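Local coordinates for protein arginase (Thermus thermophilus, PDB 2EF5) that probably catalyses the hydrolysis of L-arginine to urea and L-ornithine, using two manganese ions in each subunit, at residues S97-S102 against S257-E262; V115-H120 against L212-D217; A121-P126 against R176-A181. All blocks are in the same frame, centred on the assembly; numbering follows the deposited sequence.

Contact 1: residues S97-S102 against S257-E262; sequences SLSMGS and SLDLVE
Two serines of 97-102 hold the two ends of the Asp-259 carboxylate, which rises from strand 257-261 toward them. Ser-102 OG donates to Asp-259 OD1 over 2.9 Å, meeting it on the syn side but 33° out of the carboxylate plane. Ser-99 OG donates to Asp-259 OD2, also at 2.9 Å, although the position of OD2 is less certain. Together the two bonds would limit rotation of the carboxylate, with the Ser-102 bond the surer of them. The Ser-102 hydroxyl gets there by sitting between its own backbone N and carbonyl carbon, chi1 69°, which folds OG toward the strand. Next to this polar pair lies an apolar one: CG1 of Val-261 fits against the fork of Leu-98, 3.9 Å from Leu-98 CD2 and 4.0 Å from Leu-98 CD1. In the backbone, Leu-98 O accepts from both Gly-101 N and Ser-102 N, which ties Leu-98 to the turn that carries Ser-102. Further out, Ser-215 of the adjacent strand hydrogen-bonds both Ser-99 OG and Asp-259 OD2, and Glu-262 OE2 accepts from the backbone N of the manganese ligand His-96. Buried between helix 99-107 and the parallel sheet of the arginase fold, this serine-aspartate cluster belongs to the shell of residues just behind the manganese site.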
loop_
_atom_site.group_PDB
_atom_site.type_symbol
_atom_site.label_atom_id
_atom_site.label_comp_id
_atom_site.label_asym_id
_atom_site.label_seq_id
_atom_site.Cartn_x
_atom_site.Cartn_y
_atom_site.Cartn_z
ATOM N N SER A 97 30.016 20.592 -12.824
ATOM C CA SER A 97 31.160 20.115 -12.047
ATOM C C SER A 97 31.757 21.258 -11.239
ATOM O O SER A 97 32.312 21.038 -10.170
ATOM C CB SER A 97 32.243 19.554 -12.972
ATOM O OG SER A 97 31.779 18.437 -13.707
ATOM N N LEU A 98 31.644 22.478 -11.760
ATOM C CA LEU A 98 32.183 23.656 -11.082
ATOM C C LEU A 98 31.621 23.826 -9.676
ATOM O O LEU A 98 32.245 24.466 -8.826
ATOM C CB LEU A 98 31.902 24.920 -11.906
ATOM C CG LEU A 98 30.442 25.365 -12.052
ATOM C CD1 LEU A 98 29.966 26.075 -10.790
ATOM C CD2 LEU A 98 30.334 26.311 -13.239
ATOM N N SER A 99 30.447 23.254 -9.424
ATOM C CA SER A 99 29.831 23.376 -8.107
ATOM C C SER A 99 30.645 22.746 -6.983
ATOM O O SER A 99 30.469 23.113 -5.823
ATOM C CB SER A 99 28.414 22.792 -8.115
ATOM O OG SER A 99 27.534 23.633 -8.858
ATOM N N MET A 100 31.530 21.806 -7.313
ATOM C CA MET A 100 32.352 21.189 -6.280
ATOM C C MET A 100 33.199 22.293 -5.663
ATOM O O MET A 100 33.425 22.321 -4.456
ATOM C CB MET A 100 33.259 20.108 -6.877
ATOM C CG MET A 100 32.523 18.910 -7.452
ATOM S SD MET A 100 33.642 17.616 -8.052
ATOM C CE MET A 100 34.355 18.409 -9.469
ATOM N N GLY A 101 33.662 23.203 -6.510
ATOM C CA GLY A 101 34.473 24.309 -6.034
ATOM C C GLY A 101 33.655 25.482 -5.519
ATOM O O GLY A 101 34.033 26.115 -4.532
ATOM N N SER A 102 32.527 25.777 -6.167
ATOM C CA SER A 102 31.713 26.910 -5.738
ATOM C C SER A 102 31.083 26.703 -4.369
ATOM O O SER A 102 31.149 27.597 -3.519
ATOM C CB SER A 102 30.625 27.237 -6.772
ATOM O OG SER A 102 29.637 26.229 -6.836
ATOM N N SER A 257 24.594 32.321 -1.723
ATOM C CA SER A 257 25.392 32.108 -2.929
ATOM C C SER A 257 24.585 31.415 -4.021
ATOM O O SER A 257 23.618 30.711 -3.740
ATOM C CB SER A 257 26.649 31.292 -2.589
ATOM O OG SER A 257 26.310 30.126 -1.857
ATOM N N LEU A 258 25.010 31.582 -5.263
ATOM C CA LEU A 258 24.269 31.017 -6.385
ATOM C C LEU A 258 25.111 30.571 -7.572
ATOM O O LEU A 258 26.066 31.255 -7.942
ATOM C CB LEU A 258 23.258 32.067 -6.878
ATOM C CG LEU A 258 22.584 31.865 -8.238
ATOM C CD1 LEU A 258 21.531 30.779 -8.112
ATOM C CD2 LEU A 258 21.941 33.156 -8.707
ATOM N N ASP A 259 24.757 29.428 -8.163
ATOM C CA ASP A 259 25.431 28.958 -9.375
ATOM C C ASP A 259 24.382 29.000 -10.482
ATOM O O ASP A 259 23.236 28.611 -10.262
ATOM C CB ASP A 259 25.903 27.496 -9.298
ATOM C CG ASP A 259 26.777 27.202 -8.100
ATOM O OD1 ASP A 259 27.594 28.054 -7.711
ATOM O OD2 ASP A 259 26.646 26.087 -7.563
ATOM N N LEU A 260 24.778 29.459 -11.665
ATOM C CA LEU A 260 23.903 29.496 -12.838
ATOM C C LEU A 260 24.696 28.657 -13.829
ATOM O O LEU A 260 25.636 29.145 -14.449
ATOM C CB LEU A 260 23.737 30.925 -13.356
ATOM C CG LEU A 260 23.036 31.913 -12.424
ATOM C CD1 LEU A 260 23.001 33.285 -13.091
ATOM C CD2 LEU A 260 21.615 31.436 -12.125
ATOM N N VAL A 261 24.327 27.389 -13.967
ATOM C CA VAL A 261 25.083 26.479 -14.816
ATOM C C VAL A 261 24.369 25.818 -15.987
ATOM O O VAL A 261 23.158 25.922 -16.147
ATOM C CB VAL A 261 25.679 25.330 -13.961
ATOM C CG1 VAL A 261 26.520 25.898 -12.812
ATOM C CG2 VAL A 261 24.545 24.472 -13.395
ATOM N N GLU A 262 25.175 25.125 -16.788
ATOM C CA GLU A 262 24.734 24.353 -17.944
ATOM C C GLU A 262 24.064 25.102 -19.104
ATOM O O GLU A 262 23.377 24.494 -19.924
ATOM C CB GLU A 262 23.841 23.205 -17.462
ATOM C CG GLU A 262 24.559 22.185 -16.557
ATOM C CD GLU A 262 25.483 21.243 -17.328
ATOM O OE1 GLU A 262 25.097 20.798 -18.426
ATOM O OE2 GLU A 262 26.589 20.930 -16.834
#

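Contact 2: residues V115-H120 against L212-D217; sequences VWVDAH and LHVSLD. With MN (manganese (II) ion), chain G; MN (manganese (II) ion), chain H.
Residues 115-117 and 212-217 are neighbouring parallel strands inside the central sheet, and their C-terminal ends carry manganese ligands. Four backbone bonds of 2.9 Å join them, from Val-115 N to His-213 O, Ser-215 N to Val-115 O, Val-117 N to Ser-215 O and Asp-217 N to Val-117 O. On one face Val-115, Val-117, Val-214 and Leu-216 form an apolar layer, with Val-117 CG1 3.9 Å from Leu-216 CD1. On the other, Ser-215 lies over the six-membered part of the Trp-116 indole, its CB 3.7 Å from Trp-116 CE3. The indole N-H is given to Asp-122, while Ser-215 OG bonds His-96. A phenylalanine in place of Trp-116 would probably leave Asp-122 without that N-H and, being shorter, cover Ser-215 less well. At the C-terminal ends, the carboxylate planes of Asp-118 and Asp-217 are turned 61° to each other, both with CG anti to the backbone N (chi1 -157° and -173°), which carries them to the metals. Asp-118 bridges with both oxygens: OD1 lies 2.2 Å from the chain G manganese, OD2 2.1 Å from the chain H manganese. Asp-217 bridges with OD2 alone, 2.5 Å from the chain G ion. Asp-118 OD1 also accepts from His-120 N in an Asx turn, and His-120 ND1 binds the chain G ion in the plane of its ring, at a long 2.8 Å. His-96, Asp-122 and Asp-219 complete the binuclear manganese site characteristic of arginases.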
loop_
_atom_site.group_PDB
_atom_site.type_symbol
_atom_site.label_atom_id
_atom_site.label_comp_id
_atom_site.label_asym_id
_atom_site.label_seq_id
_atom_site.Cartn_x
_atom_site.Cartn_y
_atom_site.Cartn_z
ATOM N N VAL A 115 20.463 23.817 -2.082
ATOM C CA VAL A 115 19.234 23.620 -2.839
ATOM C C VAL A 115 19.686 23.391 -4.283
ATOM O O VAL A 115 20.118 24.324 -4.959
ATOM C CB VAL A 115 18.318 24.870 -2.752
ATOM C CG1 VAL A 115 17.006 24.608 -3.492
ATOM C CG2 VAL A 115 18.032 25.213 -1.283
ATOM N N TRP A 116 19.604 22.141 -4.735
ATOM C CA TRP A 116 20.036 21.750 -6.078
ATOM C C TRP A 116 18.808 21.686 -6.982
ATOM O O TRP A 116 17.993 20.767 -6.879
ATOM C CB TRP A 116 20.740 20.391 -5.981
ATOM C CG TRP A 116 21.699 20.046 -7.084
ATOM C CD1 TRP A 116 21.415 19.369 -8.241
ATOM C CD2 TRP A 116 23.124 20.293 -7.104
ATOM N NE1 TRP A 116 22.571 19.161 -8.968
ATOM C CE2 TRP A 116 23.616 19.704 -8.300
ATOM C CE3 TRP A 116 24.003 20.920 -6.217
ATOM C CZ2 TRP A 116 24.993 19.767 -8.634
ATOM C CZ3 TRP A 116 25.367 20.980 -6.564
ATOM C CH2 TRP A 116 25.843 20.393 -7.758
ATOM N N VAL A 117 18.672 22.685 -7.848
ATOM C CA VAL A 117 17.523 22.797 -8.747
ATOM C C VAL A 117 18.026 22.305 -10.090
ATOM O O VAL A 117 18.706 23.022 -10.831
ATOM C CB VAL A 117 17.043 24.265 -8.793
ATOM C CG1 VAL A 117 15.659 24.353 -9.402
ATOM C CG2 VAL A 117 17.048 24.834 -7.380
ATOM N N ASP A 118 17.643 21.073 -10.406
ATOM C CA ASP A 118 18.171 20.399 -11.572
ATOM C C ASP A 118 17.234 19.300 -12.051
ATOM O O ASP A 118 16.476 18.737 -11.261
ATOM C CB ASP A 118 19.466 19.754 -11.102
ATOM C CG ASP A 118 20.432 19.476 -12.202
ATOM O OD1 ASP A 118 20.042 18.910 -13.246
ATOM O OD2 ASP A 118 21.610 19.819 -11.975
ATOM N N ALA A 119 17.308 18.969 -13.340
ATOM C CA ALA A 119 16.488 17.889 -13.880
ATOM C C ALA A 119 17.178 16.582 -13.480
ATOM O O ALA A 119 16.566 15.511 -13.511
ATOM C CB ALA A 119 16.400 17.984 -15.392
ATOM N N HIS A 120 18.457 16.681 -13.114
ATOM C CA HIS A 120 19.228 15.513 -12.690
ATOM C C HIS A 120 19.693 15.687 -11.250
ATOM O O HIS A 120 19.646 16.790 -10.711
ATOM C CB HIS A 120 20.444 15.313 -13.598
ATOM C CG HIS A 120 20.104 15.262 -15.051
ATOM N ND1 HIS A 120 20.053 16.386 -15.847
ATOM C CD2 HIS A 120 19.741 14.224 -15.846
ATOM C CE1 HIS A 120 19.672 16.048 -17.069
ATOM N NE2 HIS A 120 19.477 14.739 -17.091
ATOM N N LEU A 212 21.842 29.465 2.851
ATOM C CA LEU A 212 21.566 28.605 1.713
ATOM C C LEU A 212 22.328 28.901 0.437
ATOM O O LEU A 212 22.485 30.061 0.047
ATOM C CB LEU A 212 20.073 28.654 1.412
ATOM C CG LEU A 212 19.141 28.304 2.573
ATOM C CD1 LEU A 212 17.702 28.578 2.152
ATOM C CD2 LEU A 212 19.324 26.841 2.968
ATOM N N HIS A 213 22.807 27.834 -0.201
ATOM C CA HIS A 213 23.502 27.941 -1.479
ATOM C C HIS A 213 22.551 27.347 -2.511
ATOM O O HIS A 213 22.097 26.210 -2.374
ATOM C CB HIS A 213 24.806 27.137 -1.488
ATOM C CG HIS A 213 25.485 27.121 -2.821
ATOM N ND1 HIS A 213 25.111 26.266 -3.835
ATOM C CD2 HIS A 213 26.464 27.904 -3.333
ATOM C CE1 HIS A 213 25.827 26.524 -4.913
ATOM N NE2 HIS A 213 26.655 27.516 -4.636
ATOM N N VAL A 214 22.236 28.115 -3.539
ATOM C CA VAL A 214 21.334 27.627 -4.571
ATOM C C VAL A 214 22.116 27.317 -5.842
ATOM O O VAL A 214 22.816 28.171 -6.365
ATOM C CB VAL A 214 20.243 28.672 -4.892
ATOM C CG1 VAL A 214 19.384 28.184 -6.063
ATOM C CG2 VAL A 214 19.382 28.921 -3.659
ATOM N N SER A 215 22.004 26.091 -6.329
ATOM C CA SER A 215 22.704 25.709 -7.543
ATOM C C SER A 215 21.631 25.472 -8.597
ATOM O O SER A 215 20.891 24.494 -8.536
ATOM C CB SER A 215 23.533 24.440 -7.305
ATOM O OG SER A 215 24.477 24.270 -8.342
ATOM N N LEU A 216 21.557 26.374 -9.567
ATOM C CA LEU A 216 20.543 26.289 -10.607
ATOM C C LEU A 216 21.048 25.801 -11.962
ATOM O O LEU A 216 21.821 26.481 -12.637
ATOM C CB LEU A 216 19.863 27.663 -10.753
ATOM C CG LEU A 216 18.775 27.869 -11.812
ATOM C CD1 LEU A 216 17.604 26.917 -11.568
ATOM C CD2 LEU A 216 18.302 29.327 -11.754
ATOM N N ASP A 217 20.607 24.604 -12.340
ATOM C CA ASP A 217 20.964 24.016 -13.620
ATOM C C ASP A 217 19.842 24.413 -14.574
ATOM O O ASP A 217 18.671 24.170 -14.292
ATOM C CB ASP A 217 21.029 22.490 -13.515
ATOM C CG ASP A 217 21.569 21.847 -14.773
ATOM O OD1 ASP A 217 21.139 22.243 -15.874
ATOM O OD2 ASP A 217 22.420 20.939 -14.672
HETATM MN MN MN G . 21.335 18.729 -15.042
HETATM MN MN MN H . 23.373 19.397 -13.025
#

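Contact 3: residues A121-P126 against R176-A181; sequences ADFNTP and RLLKEA. With MN (manganese (II) ion), chain H.
Asp-122 OD2, one residue before the Phe-123 that packs on Leu-178, is gripped twice: by the chain H manganese at 2.2 Å and by the indole N-H of Trp-116. Asp-122 thus faces the metal, while its neighbours Ala-121 and Phe-123 point toward helix 172-181, so a single turn of loop serves both the metal and the helix. Across the contact itself the meeting is apolar. Leu-178 CD2 lies over one face of the Phe-123 ring in a CH-pi contact, 3.7 Å from the ring centroid and 20° off its normal. Leu-177 comes from another direction, its CB in the ring plane at the edge, 3.7 Å from Phe-123 CD2. Phe-123 has an unusual first torsion, chi1 -144°, away from a staggered position, and with it the ring turns one face to Leu-178 and an edge to Leu-177. Its far end, CZ, reaches Ala-181 CB at 4.1 Å, one turn further along the helix. The other methyl of Leu-178, CD1, rests 3.8 Å from Ala-121 CB. Leu-177 CD1 meets Thr-125 tip to tip and rather tightly, 3.5 Å from Thr-125 CG2; the same methyl lies 3.4 Å from Phe-123 O, a buried carbonyl oxygen with no hydrogen-bond partner in the model. The backbone N of Phe-123 does have one, Glu-174 OE2, from the preceding turn of the helix. Leu-139 of helix 138-142 also packs on Phe-123, and Leu-164 of strand 162-167 touches both Ala-121 and Leu-178. The loop is thereby wedged between helices 138-142 and 172-181, while Lys-179 of the latter makes a cation-pi contact with Phe-290 of a neighbouring subunit.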
loop_
_atom_site.group_PDB
_atom_site.type_symbol
_atom_site.label_atom_id
_atom_site.label_comp_id
_atom_site.label_asym_id
_atom_site.label_seq_id
_atom_site.Cartn_x
_atom_site.Cartn_y
_atom_site.Cartn_z
ATOM N N ALA A 121 20.149 14.598 -10.639
ATOM C CA ALA A 121 20.609 14.624 -9.254
ATOM C C ALA A 121 22.117 14.803 -9.128
ATOM O O ALA A 121 22.605 15.186 -8.064
ATOM C CB ALA A 121 20.184 13.348 -8.545
ATOM N N ASP A 122 22.846 14.533 -10.206
ATOM C CA ASP A 122 24.304 14.652 -10.208
ATOM C C ASP A 122 24.873 13.975 -8.967
ATOM O O ASP A 122 25.813 14.482 -8.347
ATOM C CB ASP A 122 24.734 16.122 -10.213
ATOM C CG ASP A 122 24.283 16.859 -11.458
ATOM O OD1 ASP A 122 24.338 16.266 -12.555
ATOM O OD2 ASP A 122 23.888 18.034 -11.338
ATOM N N PHE A 123 24.299 12.827 -8.619
ATOM C CA PHE A 123 24.712 12.087 -7.439
ATOM C C PHE A 123 25.415 10.763 -7.762
ATOM O O PHE A 123 25.364 9.816 -6.971
ATOM C CB PHE A 123 23.495 11.820 -6.556
ATOM C CG PHE A 123 23.789 11.875 -5.081
ATOM C CD1 PHE A 123 24.008 13.090 -4.449
ATOM C CD2 PHE A 123 23.844 10.711 -4.326
ATOM C CE1 PHE A 123 24.278 13.148 -3.082
ATOM C CE2 PHE A 123 24.114 10.750 -2.965
ATOM C CZ PHE A 123 24.332 11.971 -2.336
ATOM N N ASN A 124 26.062 10.696 -8.920
ATOM C CA ASN A 124 26.779 9.484 -9.322
ATOM C C ASN A 124 28.180 9.428 -8.715
ATOM O O ASN A 124 28.732 10.441 -8.280
ATOM C CB ASN A 124 26.908 9.421 -10.851
ATOM C CG ASN A 124 25.702 8.797 -11.521
ATOM O OD1 ASN A 124 25.178 9.329 -12.501
ATOM N ND2 ASN A 124 25.265 7.653 -11.008
ATOM N N THR A 125 28.740 8.226 -8.681
ATOM C CA THR A 125 30.095 8.006 -8.195
ATOM C C THR A 125 30.781 7.297 -9.349
ATOM O O THR A 125 30.121 6.901 -10.311
ATOM C CB THR A 125 30.128 7.095 -6.953
ATOM O OG1 THR A 125 29.448 5.865 -7.237
ATOM C CG2 THR A 125 29.474 7.783 -5.775
ATOM N N PRO A 126 32.112 7.140 -9.291
ATOM C CA PRO A 126 32.772 6.455 -10.404
ATOM C C PRO A 126 32.156 5.080 -10.638
ATOM O O PRO A 126 32.097 4.594 -11.766
ATOM C CB PRO A 126 34.221 6.382 -9.943
ATOM C CG PRO A 126 34.375 7.673 -9.188
ATOM C CD PRO A 126 33.102 7.699 -8.354
ATOM N N ARG A 176 19.956 4.507 -5.488
ATOM C CA ARG A 176 20.478 3.813 -4.313
ATOM C C ARG A 176 21.255 4.754 -3.395
ATOM O O ARG A 176 20.989 4.821 -2.193
ATOM C CB ARG A 176 21.397 2.652 -4.723
ATOM C CG ARG A 176 20.679 1.367 -5.104
ATOM C CD ARG A 176 21.640 0.168 -5.197
ATOM N NE ARG A 176 22.635 0.309 -6.260
ATOM C CZ ARG A 176 23.869 0.779 -6.090
ATOM N NH1 ARG A 176 24.285 1.157 -4.888
ATOM N NH2 ARG A 176 24.688 0.872 -7.129
ATOM N N LEU A 177 22.216 5.478 -3.962
ATOM C CA LEU A 177 23.036 6.396 -3.182
ATOM C C LEU A 177 22.203 7.482 -2.502
ATOM O O LEU A 177 22.417 7.805 -1.330
ATOM C CB LEU A 177 24.109 7.032 -4.074
ATOM C CG LEU A 177 25.160 6.069 -4.627
ATOM C CD1 LEU A 177 26.131 6.833 -5.504
ATOM C CD2 LEU A 177 25.895 5.390 -3.478
ATOM N N LEU A 178 21.256 8.052 -3.240
ATOM C CA LEU A 178 20.398 9.089 -2.680
ATOM C C LEU A 178 19.611 8.544 -1.482
ATOM O O LEU A 178 19.547 9.181 -0.427
ATOM C CB LEU A 178 19.436 9.619 -3.749
ATOM C CG LEU A 178 20.067 10.512 -4.823
ATOM C CD1 LEU A 178 19.122 10.666 -5.999
ATOM C CD2 LEU A 178 20.409 11.872 -4.218
ATOM N N LYS A 179 19.020 7.364 -1.632
ATOM C CA LYS A 179 18.265 6.788 -0.523
ATOM C C LYS A 179 19.183 6.440 0.647
ATOM O O LYS A 179 18.867 6.731 1.800
ATOM C CB LYS A 179 17.492 5.552 -0.983
ATOM C CG LYS A 179 16.288 5.902 -1.837
ATOM C CD LYS A 179 15.281 4.766 -1.887
ATOM C CE LYS A 179 13.939 5.266 -2.405
ATOM N NZ LYS A 179 13.382 6.348 -1.536
ATOM N N GLU A 180 20.321 5.825 0.342
ATOM C CA GLU A 180 21.289 5.463 1.370
ATOM C C GLU A 180 21.721 6.700 2.147
ATOM O O GLU A 180 21.772 6.687 3.379
ATOM C CB GLU A 180 22.528 4.824 0.738
ATOM C CG GLU A 180 22.470 3.313 0.569
ATOM C CD GLU A 180 23.699 2.757 -0.143
ATOM O OE1 GLU A 180 24.823 3.213 0.163
ATOM O OE2 GLU A 180 23.542 1.862 -1.000
ATOM N N ALA A 181 22.034 7.766 1.416
ATOM C CA ALA A 181 22.493 9.012 2.020
ATOM C C ALA A 181 21.388 9.803 2.719
ATOM O O ALA A 181 21.674 10.685 3.523
ATOM C CB ALA A 181 23.164 9.882 0.959
HETATM MN MN MN H . 23.373 19.397 -13.025
#

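Contacts 1 and 2 lie in the core and share the sheet: strand 255-261 runs beside 212-217, and Asp-259 N and O bond Val-214 O and Leu-216 N. The centre of contact 3 lies about 17 Å from that of the chain, nearer the outside though mostly buried, and its helix reaches other subunits. The chemistry changes from hydroxyl-carboxylate bonds in contact 1, through strand pairing and metal binding in contact 2, to leucines around a phenyl ring in contact 3. Contacts 2 and 3 supply ligands to the chain H manganese, and contact 1 reaches that ion at second hand, through Ser-215 and the ligand His-96. Along the chain, contact 3 nests within 2, and 2 within 1.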